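Local coordinates for protein MlnD (PDB 5IL5) that forms part of a macrolactin polyketide synthase, this piece being a dehydratase domain, which probably removes water from beta-hydroxyacyl chains on the acyl carrier protein, at residues Leu185-His190 / Ile218-Gln223; Leu200-Lys205 / Val253-Glu258. All coordinates share one frame; numbering follows the deposited sequence.

Contact 1 (Leu185-His190 / Ile218-Gln223); sequences LKAAEH and IESVYQ
L185 and Q223 illustrate how a loop leading into a strand can be fastened to a helix through one amide. The Q223 side chain extends beyond CG, and its NE2 gives a hydrogen bond of 3.0 Å to the backbone O of L185. The N-H points fairly directly at that oxygen, at 158°, and the oxygen lies close to the plane of the Q223 amide. Further bonds fix the rotation of this buried amide, OE1 to the hydroxyl of Y171 and NE2 also to that of Y179. One turn before Q223, E219 is crossed by the L185 side chain, with CD2 of L185 3.6 Å from CB of E219. The E219 chain, bent at chi2 (61°), carries its carboxylate OE2 to Y179. Further along the loop, CB of A187 lies 3.7 Å from S220 OG. With chi1 at -69°, that hydroxyl sits beside the backbone N of S220 and bonds to O of E216, so its polar demand is met within the helix. A central helix wrapped by a curved antiparallel sheet is the hallmark of the hotdog fold, here the predicted C-terminal one, with helix 215-229 as the sausage.

Contact 2 (Leu200-Lys205 / Val253-Glu258); sequences LKIKAK and VYVYAE
V253 meets the neighbouring strand first through its carbonyl, which accepts the N-H of I202 over 2.8 Å between I202 N and V253 O. Its side chain is crossed obliquely by that of K201, whose CE lies 3.9 Å from V253 CG1. Two bends, at chi2 (68°) and chi4, curl the lysine back so that NZ reaches O of I202, the residue next to it, in a hydrogen bond from above the carbonyl plane; a weak, long ion pair also links NZ to E189. At Y254, which forms a non-hydrogen-bonded pair with K201, the aromatic ring stands beside the same aliphatic chain, with CE1 of Y254 4.0 Å from CD of K201. Both V253 and Y254 face L272 on the following strand, a classic beta bulge.

This antiparallel pairing belongs to the sheet of the C-terminal hotdog fold, and V255 turns to the side that receives its helix. V255 and L200 are a hydrogen-bonded pair: L200 N gives a nearly straight bond of 2.7 Å to V255 O, while V255 N returns one of 3.0 Å to L200 O. CB of V255 is 4.2 Å from CB of L200. CG2 of V255 meets CD1 of I202 at 4.1 Å, these two side chains crossing at about a right angle. Facing them from helix 215-229, S220 touches both V255 and I202, and A224 touches L200.

Y256 packs instead against Y270 and L272. The hydroxyl of Y256 donates to E258 OE1, meeting that carboxylate on its anti side and out of its plane.

How the contacts relate
Strand pairing and helix packing come together where contacts 1 and 2 lie side by side, their centres about 7 Å apart. The junction is at K201, whose backbone joins contact 2 to the strand of contact 1: E189 N lies 2.6 Å from K201 O and H190 O lies 2.9 Å from K201 N, both probable hydrogen bonds. Since E189 and H190 both face K201, this edge of contact 1 forms a classic beta bulge. Helix 215-229 ties the two contacts together a second way, because S220 touches A187 in contact 1 and I202 and V255 in contact 2. Beyond strand 197-202, K205 packs against the start of 185-190, with its NZ 3.4 Å from L185 N.

Contact 1 (Leu185-His190 / Ile218-Gln223)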
ATOM      1  N   LEU A 185      28.866   4.841   7.131  1.00 32.96           N
ATOM      2  CA  LEU A 185      28.912   5.767   6.007  1.00 33.04           C
ATOM      3  C   LEU A 185      30.335   6.193   5.658  1.00 34.30           C
ATOM      4  O   LEU A 185      30.524   7.158   4.912  1.00 34.68           O
ATOM      5  CB  LEU A 185      28.056   6.995   6.306  1.00 32.78           C
ATOM      6  CG  LEU A 185      26.550   6.750   6.293  1.00 31.53           C
ATOM      7  CD1 LEU A 185      25.819   7.842   7.049  1.00 31.52           C
ATOM      8  CD2 LEU A 185      26.065   6.686   4.864  1.00 30.99           C
ATOM      9  N   LYS A 186      31.337   5.488   6.180  1.00 35.05           N
ATOM     10  CA  LYS A 186      32.740   5.803   5.924  1.00 36.34           C
ATOM     11  C   LYS A 186      33.284   4.808   4.901  1.00 36.50           C
ATOM     12  O   LYS A 186      33.929   3.813   5.233  1.00 36.98           O
ATOM     13  CB  LYS A 186      33.532   5.779   7.225  1.00 37.29           C
ATOM     14  CG  LYS A 186      33.273   6.984   8.101  1.00 37.58           C
ATOM     15  CD  LYS A 186      34.295   7.089   9.207  1.00 38.87           C
ATOM     16  CE  LYS A 186      33.830   8.034  10.289  1.00 39.09           C
ATOM     17  NZ  LYS A 186      34.968   8.509  11.118  1.00 40.65           N
ATOM     18  N   ALA A 187      33.000   5.090   3.630  1.00 36.22           N
ATOM     19  CA  ALA A 187      33.428   4.243   2.527  1.00 36.45           C
ATOM     20  C   ALA A 187      34.697   4.737   1.839  1.00 37.74           C
ATOM     21  O   ALA A 187      35.279   3.992   1.044  1.00 38.24           O
ATOM     22  CB  ALA A 187      32.301   4.131   1.497  1.00 35.45           C
ATOM     23  N   ALA A 188      35.131   5.963   2.109  1.00 38.40           N
ATOM     24  CA  ALA A 188      36.327   6.505   1.475  1.00 39.71           C
ATOM     25  C   ALA A 188      37.581   5.818   2.011  1.00 40.78           C
ATOM     26  O   ALA A 188      37.808   5.786   3.226  1.00 41.00           O
ATOM     27  CB  ALA A 188      36.401   8.014   1.704  1.00 40.21           C
ATOM     28  N   GLU A 189      38.389   5.263   1.105  1.00 48.36           N
ATOM     29  CA  GLU A 189      39.671   4.673   1.476  1.00 49.59           C
ATOM     30  C   GLU A 189      40.814   5.681   1.381  1.00 50.99           C
ATOM     31  O   GLU A 189      41.680   5.711   2.261  1.00 51.92           O
ATOM     32  CB  GLU A 189      39.980   3.449   0.605  1.00 49.86           C
ATOM     33  CG  GLU A 189      39.124   2.216   0.903  1.00 48.87           C
ATOM     34  CD  GLU A 189      39.771   0.935   0.422  1.00 49.64           C
ATOM     35  OE1 GLU A 189      40.663   1.010  -0.450  1.00 50.73           O
ATOM     36  OE2 GLU A 189      39.388  -0.149   0.917  1.00 49.27           O
ATOM     37  N   HIS A 190      40.851   6.499   0.328  1.00 44.46           N
ATOM     38  CA  HIS A 190      41.845   7.562   0.235  1.00 45.81           C
ATOM     39  C   HIS A 190      41.361   8.602  -0.770  1.00 45.72           C
ATOM     40  O   HIS A 190      40.406   8.377  -1.517  1.00 44.77           O
ATOM     41  CB  HIS A 190      43.231   7.023  -0.137  1.00 47.26           C
ATOM     42  CG  HIS A 190      43.274   6.298  -1.444  1.00 47.35           C
ATOM     43  ND1 HIS A 190      43.292   6.951  -2.657  1.00 47.77           N
ATOM     44  CD2 HIS A 190      43.310   4.975  -1.726  1.00 47.24           C
ATOM     45  CE1 HIS A 190      43.338   6.061  -3.632  1.00 47.90           C
ATOM     46  NE2 HIS A 190      43.351   4.854  -3.094  1.00 47.59           N
ATOM     47  N   ILE A 218      26.398   6.970  -2.038  1.00 32.68           N
ATOM     48  CA  ILE A 218      25.894   8.315  -2.281  1.00 32.42           C
ATOM     49  C   ILE A 218      26.372   9.290  -1.211  1.00 32.27           C
ATOM     50  O   ILE A 218      26.430  10.496  -1.466  1.00 32.28           O
ATOM     51  CB  ILE A 218      24.355   8.300  -2.399  1.00 32.43           C
ATOM     52  CG1 ILE A 218      23.830   9.645  -2.918  1.00 32.36           C
ATOM     53  CG2 ILE A 218      23.691   7.970  -1.066  1.00 32.44           C
ATOM     54  CD1 ILE A 218      24.153   9.938  -4.369  1.00 32.64           C
ATOM     55  N   GLU A 219      26.713   8.812  -0.011  1.00 32.34           N
ATOM     56  CA  GLU A 219      27.276   9.715   0.987  1.00 32.43           C
ATOM     57  C   GLU A 219      28.723  10.070   0.671  1.00 32.62           C
ATOM     58  O   GLU A 219      29.174  11.169   1.007  1.00 32.85           O
ATOM     59  CB  GLU A 219      27.175   9.101   2.381  1.00 32.68           C
ATOM     60  CG  GLU A 219      27.469  10.084   3.501  1.00 32.98           C
ATOM     61  CD  GLU A 219      26.519  11.261   3.525  1.00 32.97           C
ATOM     62  OE1 GLU A 219      25.388  11.139   3.011  1.00 32.74           O
ATOM     63  OE2 GLU A 219      26.914  12.319   4.050  1.00 33.34           O
ATOM     64  N   SER A 220      29.467   9.162   0.038  1.00 32.74           N
ATOM     65  CA  SER A 220      30.770   9.535  -0.500  1.00 33.07           C
ATOM     66  C   SER A 220      30.641  10.702  -1.468  1.00 33.16           C
ATOM     67  O   SER A 220      31.499  11.589  -1.502  1.00 33.60           O
ATOM     68  CB  SER A 220      31.416   8.338  -1.195  1.00 33.32           C
ATOM     69  OG  SER A 220      31.792   7.350  -0.258  1.00 33.51           O
ATOM     70  N   VAL A 221      29.580  10.704  -2.274  1.00 32.94           N
ATOM     71  CA  VAL A 221      29.321  11.814  -3.184  1.00 33.20           C
ATOM     72  C   VAL A 221      29.241  13.118  -2.407  1.00 33.36           C
ATOM     73  O   VAL A 221      29.892  14.109  -2.752  1.00 33.97           O
ATOM     74  CB  VAL A 221      28.035  11.547  -3.988  1.00 33.03           C
ATOM     75  CG1 VAL A 221      27.505  12.827  -4.653  1.00 33.37           C
ATOM     76  CG2 VAL A 221      28.280  10.425  -5.001  1.00 33.26           C
ATOM     77  N   TYR A 222      28.444  13.133  -1.341  1.00 33.05           N
ATOM     78  CA  TYR A 222      28.315  14.336  -0.533  1.00 33.40           C
ATOM     79  C   TYR A 222      29.637  14.680   0.141  1.00 33.91           C
ATOM     80  O   TYR A 222      30.027  15.851   0.193  1.00 34.62           O
ATOM     81  CB  TYR A 222      27.192  14.152   0.491  1.00 33.13           C
ATOM     82  CG  TYR A 222      26.830  15.415   1.235  1.00 33.66           C
ATOM     83  CD1 TYR A 222      26.305  16.498   0.557  1.00 34.04           C
ATOM     84  CD2 TYR A 222      26.935  15.501   2.616  1.00 33.98           C
ATOM     85  CE1 TYR A 222      25.955  17.653   1.208  1.00 34.73           C
ATOM     86  CE2 TYR A 222      26.568  16.655   3.284  1.00 34.68           C
ATOM     87  CZ  TYR A 222      26.082  17.725   2.574  1.00 35.05           C
ATOM     88  OH  TYR A 222      25.722  18.864   3.253  1.00 35.95           O
ATOM     89  N   GLN A 223      30.350  13.670   0.642  1.00 33.77           N
ATOM     90  CA  GLN A 223      31.622  13.919   1.314  1.00 34.38           C
ATOM     91  C   GLN A 223      32.626  14.580   0.373  1.00 35.03           C
ATOM     92  O   GLN A 223      33.332  15.515   0.767  1.00 35.87           O
ATOM     93  CB  GLN A 223      32.178  12.607   1.874  1.00 34.22           C
ATOM     94  CG  GLN A 223      31.491  12.144   3.153  1.00 34.10           C
ATOM     95  CD  GLN A 223      31.762  10.690   3.488  1.00 34.01           C
ATOM     96  OE1 GLN A 223      32.734  10.110   3.023  1.00 34.17           O
ATOM     97  NE2 GLN A 223      30.895  10.094   4.292  1.00 33.93           N
TER

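Contact 2 (Leu200-Lys205 / Val253-Glu258)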
ATOM      1  N   LEU A 200      37.918  10.298  -5.056  1.00 44.02           N
ATOM      2  CA  LEU A 200      37.903   9.431  -3.888  1.00 43.23           C
ATOM      3  C   LEU A 200      37.933   7.968  -4.303  1.00 42.87           C
ATOM      4  O   LEU A 200      37.254   7.564  -5.250  1.00 42.43           O
ATOM      5  CB  LEU A 200      36.665   9.680  -3.029  1.00 41.89           C
ATOM      6  CG  LEU A 200      36.440  11.095  -2.505  1.00 42.18           C
ATOM      7  CD1 LEU A 200      35.212  11.125  -1.620  1.00 40.86           C
ATOM      8  CD2 LEU A 200      37.654  11.580  -1.738  1.00 43.39           C
ATOM      9  N   LYS A 201      38.732   7.186  -3.587  1.00 43.21           N
ATOM     10  CA  LYS A 201      38.696   5.735  -3.690  1.00 42.86           C
ATOM     11  C   LYS A 201      37.747   5.216  -2.627  1.00 41.50           C
ATOM     12  O   LYS A 201      37.949   5.467  -1.435  1.00 41.48           O
ATOM     13  CB  LYS A 201      40.080   5.117  -3.503  1.00 44.13           C
ATOM     14  CG  LYS A 201      40.039   3.602  -3.363  1.00 43.87           C
ATOM     15  CD  LYS A 201      39.610   2.943  -4.652  1.00 43.78           C
ATOM     16  CE  LYS A 201      39.758   1.442  -4.556  1.00 43.89           C
ATOM     17  NZ  LYS A 201      38.596   0.853  -3.834  1.00 42.43           N
ATOM     18  N   ILE A 202      36.711   4.505  -3.055  1.00 40.46           N
ATOM     19  CA  ILE A 202      35.696   4.042  -2.129  1.00 39.16           C
ATOM     20  C   ILE A 202      35.600   2.531  -2.212  1.00 38.94           C
ATOM     21  O   ILE A 202      35.992   1.904  -3.201  1.00 39.56           O
ATOM     22  CB  ILE A 202      34.326   4.691  -2.390  1.00 38.03           C
ATOM     23  CG1 ILE A 202      33.828   4.393  -3.810  1.00 37.93           C
ATOM     24  CG2 ILE A 202      34.434   6.185  -2.174  1.00 38.40           C
ATOM     25  CD1 ILE A 202      32.323   4.478  -3.948  1.00 36.64           C
ATOM     26  N   LYS A 203      35.101   1.949  -1.131  1.00 37.79           N
ATOM     27  CA  LYS A 203      34.811   0.526  -1.075  1.00 38.54           C
ATOM     28  C   LYS A 203      33.387   0.392  -0.574  1.00 38.12           C
ATOM     29  O   LYS A 203      33.092   0.727   0.579  1.00 37.82           O
ATOM     30  CB  LYS A 203      35.821  -0.202  -0.185  1.00 39.41           C
ATOM     31  CG  LYS A 203      35.552  -1.670  -0.001  1.00 40.45           C
ATOM     32  CD  LYS A 203      36.644  -2.326   0.820  1.00 41.49           C
ATOM     33  CE  LYS A 203      36.228  -3.714   1.227  1.00 42.67           C
ATOM     34  NZ  LYS A 203      36.082  -4.581   0.047  1.00 43.46           N
ATOM     35  N   ALA A 204      32.507  -0.085  -1.445  1.00 37.11           N
ATOM     36  CA  ALA A 204      31.118  -0.228  -1.066  1.00 36.89           C
ATOM     37  C   ALA A 204      30.991  -1.347  -0.049  1.00 37.80           C
ATOM     38  O   ALA A 204      31.838  -2.240   0.051  1.00 38.76           O
ATOM     39  CB  ALA A 204      30.244  -0.518  -2.282  1.00 37.09           C
ATOM     40  N   LYS A 205      29.921  -1.282   0.726  1.00 41.35           N
ATOM     41  CA  LYS A 205      29.659  -2.264   1.763  1.00 42.39           C
ATOM     42  C   LYS A 205      28.483  -3.095   1.292  1.00 43.13           C
ATOM     43  O   LYS A 205      27.413  -2.546   1.008  1.00 42.54           O
ATOM     44  CB  LYS A 205      29.345  -1.548   3.074  1.00 41.99           C
ATOM     45  CG  LYS A 205      30.513  -0.713   3.580  1.00 41.50           C
ATOM     46  CD  LYS A 205      30.050   0.317   4.576  1.00 40.96           C
ATOM     47  CE  LYS A 205      31.204   1.172   5.046  1.00 40.69           C
ATOM     48  NZ  LYS A 205      30.688   2.340   5.777  1.00 40.19           N
ATOM     49  N   VAL A 253      33.595   2.340  -7.541  1.00 37.81           N
ATOM     50  CA  VAL A 253      34.974   2.273  -7.070  1.00 38.17           C
ATOM     51  C   VAL A 253      35.485   3.668  -6.740  1.00 37.61           C
ATOM     52  O   VAL A 253      36.244   3.849  -5.782  1.00 37.48           O
ATOM     53  CB  VAL A 253      35.879   1.610  -8.127  1.00 39.54           C
ATOM     54  CG1 VAL A 253      37.315   1.503  -7.624  1.00 40.06           C
ATOM     55  CG2 VAL A 253      35.353   0.238  -8.507  1.00 40.38           C
ATOM     56  N   TYR A 254      35.077   4.663  -7.525  1.00 25.71           N
ATOM     57  CA  TYR A 254      35.586   6.019  -7.379  1.00 24.41           C
ATOM     58  C   TYR A 254      34.445   7.022  -7.316  1.00 24.15           C
ATOM     59  O   TYR A 254      33.346   6.779  -7.820  1.00 24.95           O
ATOM     60  CB  TYR A 254      36.511   6.404  -8.535  1.00 24.29           C
ATOM     61  CG  TYR A 254      37.780   5.600  -8.633  1.00 24.63           C
ATOM     62  CD1 TYR A 254      38.889   5.927  -7.863  1.00 24.00           C
ATOM     63  CD2 TYR A 254      37.877   4.522  -9.499  1.00 25.83           C
ATOM     64  CE1 TYR A 254      40.049   5.205  -7.954  1.00 24.52           C
ATOM     65  CE2 TYR A 254      39.035   3.792  -9.589  1.00 26.37           C
ATOM     66  CZ  TYR A 254      40.119   4.138  -8.814  1.00 25.69           C
ATOM     67  OH  TYR A 254      41.279   3.411  -8.906  1.00 26.44           O
ATOM     68  N   VAL A 255      34.738   8.171  -6.707  1.00 23.27           N
ATOM     69  CA  VAL A 255      33.860   9.333  -6.725  1.00 23.15           C
ATOM     70  C   VAL A 255      34.679  10.547  -7.161  1.00 22.68           C
ATOM     71  O   VAL A 255      35.695  10.873  -6.535  1.00 22.18           O
ATOM     72  CB  VAL A 255      33.208   9.564  -5.349  1.00 23.10           C
ATOM     73  CG1 VAL A 255      32.487  10.908  -5.291  1.00 23.11           C
ATOM     74  CG2 VAL A 255      32.248   8.417  -5.010  1.00 24.02           C
ATOM     75  N   TYR A 256      34.239  11.216  -8.225  1.00 25.24           N
ATOM     76  CA  TYR A 256      34.922  12.386  -8.778  1.00 25.29           C
ATOM     77  C   TYR A 256      34.008  13.604  -8.708  1.00 25.72           C
ATOM     78  O   TYR A 256      32.836  13.520  -9.082  1.00 26.33           O
ATOM     79  CB  TYR A 256      35.340  12.134 -10.230  1.00 25.97           C
ATOM     80  CG  TYR A 256      35.942  13.338 -10.914  1.00 26.51           C
ATOM     81  CD1 TYR A 256      37.256  13.721 -10.670  1.00 26.31           C
ATOM     82  CD2 TYR A 256      35.200  14.097 -11.803  1.00 27.54           C
ATOM     83  CE1 TYR A 256      37.808  14.820 -11.294  1.00 27.18           C
ATOM     84  CE2 TYR A 256      35.743  15.204 -12.431  1.00 28.43           C
ATOM     85  CZ  TYR A 256      37.050  15.561 -12.172  1.00 28.28           C
ATOM     86  OH  TYR A 256      37.602  16.663 -12.790  1.00 29.53           O
ATOM     87  N   ALA A 257      34.547  14.739  -8.253  1.00 23.59           N
ATOM     88  CA  ALA A 257      33.763  15.960  -8.085  1.00 24.27           C
ATOM     89  C   ALA A 257      34.560  17.176  -8.546  1.00 25.02           C
ATOM     90  O   ALA A 257      35.787  17.197  -8.430  1.00 24.77           O
ATOM     91  CB  ALA A 257      33.340  16.127  -6.616  1.00 23.93           C
ATOM     92  N   GLU A 258      33.862  18.198  -9.060  1.00 33.56           N
ATOM     93  CA  GLU A 258      34.562  19.381  -9.556  1.00 34.75           C
ATOM     94  C   GLU A 258      33.674  20.624  -9.555  1.00 36.22           C
ATOM     95  O   GLU A 258      32.456  20.559  -9.380  1.00 36.38           O
ATOM     96  CB  GLU A 258      35.100  19.154 -10.972  1.00 35.44           C
ATOM     97  CG  GLU A 258      34.062  18.703 -11.978  1.00 36.03           C
ATOM     98  CD  GLU A 258      34.601  18.744 -13.394  1.00 37.28           C
ATOM     99  OE1 GLU A 258      35.828  18.535 -13.563  1.00 37.09           O
ATOM    100  OE2 GLU A 258      33.808  18.994 -14.332  1.00 38.66           O
TER